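Local coordinates for periplasmic oligopeptide-binding protein (Burkholderia pseudomallei, PDB 3ZS6) that probably binds oligopeptides in the periplasm, as the solute-binding component of an ABC transport system, at residues Ser99-Leu104 with Met151-Pro156. Numbering follows the deposited sequence. Where two conformers were deposited one is given.
Sequences SKYTIL and MAPLTP
Tyr-101, whose hydroxyl hydrogen-bonds Asp-409 and makes a further, weak hydrogen bond to the backbone of the bound peptide, meets the proline of a short 3-10 turn with the CG/CD2 side of its ring. The CG of Pro-153 approaches CD2 of Tyr-101 at 3.6 Å, obliquely to the ring. A chi1 of -135°, off the staggered positions, turns the ring into this place. On its own side the ring is packed by CD1 of Ile-103, 3.6 Å above one face, and by CG of Leu-104 at its edge. Leu-104 makes the larger part of the contact from its side. Its CD1 reaches CB of Met-151 at 3.6 Å and also touches CD of Pro-153. Its CB meets CD1 of Leu-154 at 4.1 Å. The contact is entirely apolar; each loop is braced internally. Ser-99 OG accepts from Tyr-101 N (2.9 Å) in an ST turn. Ala-152 O receives both the backbone N and OG1 of Thr-155, the latter at 2.7 Å. The contact joins the loop after helix 82-93 to the loop after helix 145-148, with Leu-154 against helix 82-93, Pro-153 against helix 26-35 and Tyr-101 against Trp-406 of strand 401-407.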
ATOM      1  N   SER A  99     -13.186   0.265  10.098  1.00 13.85           N
ATOM      2  CA  SER A  99     -12.163   0.374   9.048  1.00 16.28           C
ATOM      3  C   SER A  99     -10.759   0.131   9.596  1.00 19.51           C
ATOM      4  O   SER A  99     -10.406   0.630  10.665  1.00 15.49           O
ATOM      5  CB  SER A  99     -12.182   1.748   8.388  1.00 14.07           C
ATOM      6  OG  SER A  99     -11.175   1.832   7.374  1.00 13.11           O
ATOM      7  N   LYS A 100      -9.958  -0.617   8.848  1.00 15.17           N
ATOM      8  CA  LYS A 100      -8.540  -0.765   9.163  1.00 20.78           C
ATOM      9  C   LYS A 100      -7.697   0.313   8.483  1.00 18.98           C
ATOM     10  O   LYS A 100      -6.470   0.299   8.581  1.00 17.29           O
ATOM     11  CB  LYS A 100      -8.033  -2.156   8.763  1.00 20.26           C
ATOM     12  CG  LYS A 100      -8.551  -3.282   9.651  1.00 19.03           C
ATOM     13  CD  LYS A 100      -8.118  -3.059  11.090  1.00 28.33           C
ATOM     14  CE  LYS A 100      -8.310  -4.312  11.945  1.00 28.55           C
ATOM     15  NZ  LYS A 100      -7.808  -4.102  13.342  1.00 28.05           N
ATOM     16  N   TYR A 101      -8.347   1.245   7.789  1.00 13.71           N
ATOM     17  CA  TYR A 101      -7.603   2.271   7.060  1.00 16.51           C
ATOM     18  C   TYR A 101      -7.983   3.690   7.440  1.00 13.31           C
ATOM     19  O   TYR A 101      -8.112   4.551   6.577  1.00 22.24           O
ATOM     20  CB  TYR A 101      -7.733   2.085   5.543  1.00 15.70           C
ATOM     21  CG  TYR A 101      -6.411   2.224   4.805  1.00 15.26           C
ATOM     22  CD1 TYR A 101      -5.550   1.138   4.686  1.00 11.46           C
ATOM     23  CD2 TYR A 101      -6.019   3.435   4.247  1.00 10.93           C
ATOM     24  CE1 TYR A 101      -4.347   1.246   4.025  1.00 14.74           C
ATOM     25  CE2 TYR A 101      -4.802   3.557   3.568  1.00 11.13           C
ATOM     26  CZ  TYR A 101      -3.975   2.448   3.463  1.00 12.62           C
ATOM     27  OH  TYR A 101      -2.766   2.523   2.810  1.00 10.96           O
ATOM     28  N   THR A 102      -8.136   3.942   8.736  1.00 15.27           N
ATOM     29  CA  THR A 102      -8.452   5.291   9.201  1.00 19.30           C
ATOM     30  C   THR A 102      -7.283   6.270   9.022  1.00 19.96           C
ATOM     31  O   THR A 102      -7.449   7.478   9.171  1.00 16.38           O
ATOM     32  CB  THR A 102      -8.897   5.287  10.679  1.00 20.17           C
ATOM     33  OG1 THR A 102      -7.897   4.644  11.474  1.00 14.39           O
ATOM     34  CG2 THR A 102     -10.227   4.543  10.844  1.00 13.85           C
ATOM     35  N   ILE A 103      -6.102   5.750   8.699  1.00 23.22           N
ATOM     36  CA  ILE A 103      -4.912   6.596   8.591  1.00 18.64           C
ATOM     37  C   ILE A 103      -5.081   7.756   7.602  1.00 19.30           C
ATOM     38  O   ILE A 103      -4.593   8.857   7.851  1.00 19.64           O
ATOM     39  CB  ILE A 103      -3.646   5.784   8.229  1.00 16.81           C
ATOM     40  CG1 ILE A 103      -3.868   4.991   6.936  1.00 21.08           C
ATOM     41  CG2 ILE A 103      -3.257   4.850   9.393  1.00 19.37           C
ATOM     42  CD1 ILE A 103      -2.630   4.274   6.419  1.00 16.97           C
ATOM     43  N   LEU A 104      -5.772   7.517   6.489  1.00  9.10           N
ATOM     44  CA  LEU A 104      -5.921   8.559   5.470  1.00 16.45           C
ATOM     45  C   LEU A 104      -6.809   9.725   5.907  1.00 20.03           C
ATOM     46  O   LEU A 104      -6.568  10.867   5.522  1.00 26.65           O
ATOM     47  CB  LEU A 104      -6.437   7.979   4.141  1.00 18.47           C
ATOM     48  CG  LEU A 104      -5.398   7.212   3.322  1.00 18.90           C
ATOM     49  CD1 LEU A 104      -5.966   6.794   1.966  1.00 16.35           C
ATOM     50  CD2 LEU A 104      -4.143   8.041   3.149  1.00 17.38           C
ATOM     51  N   MET A 151      -6.764   8.177  -3.305  1.00 11.65           N
ATOM     52  CA  MET A 151      -6.730   6.776  -2.876  0.67 10.80           C
ATOM     53  C   MET A 151      -8.131   6.207  -2.625  1.00 11.14           C
ATOM     54  O   MET A 151      -9.064   6.950  -2.328  1.00 16.06           O
ATOM     55  CB  MET A 151      -5.870   6.631  -1.613  0.67  9.50           C
ATOM     56  CG  MET A 151      -4.363   6.793  -1.847  0.67 12.39           C
ATOM     57  SD  MET A 151      -3.683   5.598  -3.041  0.67 19.78           S
ATOM     58  CE  MET A 151      -3.710   6.544  -4.550  0.67  6.61           C
ATOM     59  N   ALA A 152      -8.255   4.886  -2.688  1.00  9.41           N
ATOM     60  CA  ALA A 152      -9.567   4.243  -2.605  1.00 14.22           C
ATOM     61  C   ALA A 152     -10.381   4.529  -1.342  1.00 12.42           C
ATOM     62  O   ALA A 152     -11.592   4.730  -1.425  1.00 14.06           O
ATOM     63  CB  ALA A 152      -9.450   2.738  -2.861  1.00 12.82           C
ATOM     64  N   PRO A 153      -9.732   4.557  -0.168  1.00 10.14           N
ATOM     65  CA  PRO A 153     -10.583   4.726   1.013  1.00 12.02           C
ATOM     66  C   PRO A 153     -11.211   6.121   1.119  1.00 14.28           C
ATOM     67  O   PRO A 153     -12.134   6.281   1.915  1.00 11.90           O
ATOM     68  CB  PRO A 153      -9.626   4.464   2.185  1.00 10.43           C
ATOM     69  CG  PRO A 153      -8.489   3.654   1.576  1.00 15.07           C
ATOM     70  CD  PRO A 153      -8.338   4.251   0.193  1.00 12.29           C
ATOM     71  N   LEU A 154     -10.741   7.101   0.349  1.00 13.76           N
ATOM     72  CA  LEU A 154     -11.378   8.424   0.381  1.00 13.52           C
ATOM     73  C   LEU A 154     -12.364   8.665  -0.771  1.00 14.20           C
ATOM     74  O   LEU A 154     -12.923   9.761  -0.900  1.00 14.40           O
ATOM     75  CB  LEU A 154     -10.342   9.559   0.492  1.00 10.26           C
ATOM     76  CG  LEU A 154      -9.495   9.531   1.785  1.00 13.41           C
ATOM     77  CD1 LEU A 154      -8.463  10.659   1.814  1.00  8.81           C
ATOM     78  CD2 LEU A 154     -10.377   9.600   3.031  1.00 12.76           C
ATOM     79  N   THR A 155     -12.594   7.644  -1.595  1.00 11.11           N
ATOM     80  CA  THR A 155     -13.656   7.736  -2.598  1.00 14.98           C
ATOM     81  C   THR A 155     -15.042   7.822  -1.944  1.00 16.24           C
ATOM     82  O   THR A 155     -15.228   7.403  -0.795  1.00 13.89           O
ATOM     83  CB  THR A 155     -13.634   6.565  -3.600  1.00 17.04           C
ATOM     84  OG1 THR A 155     -13.788   5.319  -2.905  1.00 10.61           O
ATOM     85  CG2 THR A 155     -12.323   6.561  -4.387  1.00 15.14           C
ATOM     86  N   PRO A 156     -16.023   8.369  -2.678  1.00 13.28           N
ATOM     87  CA  PRO A 156     -17.352   8.532  -2.081  1.00 13.91           C
ATOM     88  C   PRO A 156     -18.099   7.211  -2.058  1.00 15.24           C
ATOM     89  O   PRO A 156     -17.762   6.291  -2.806  1.00 12.17           O
ATOM     90  CB  PRO A 156     -18.043   9.526  -3.022  1.00 18.72           C
ATOM     91  CG  PRO A 156     -17.384   9.303  -4.353  1.00 17.84           C
ATOM     92  CD  PRO A 156     -15.952   8.897  -4.055  1.00 13.42           C
TER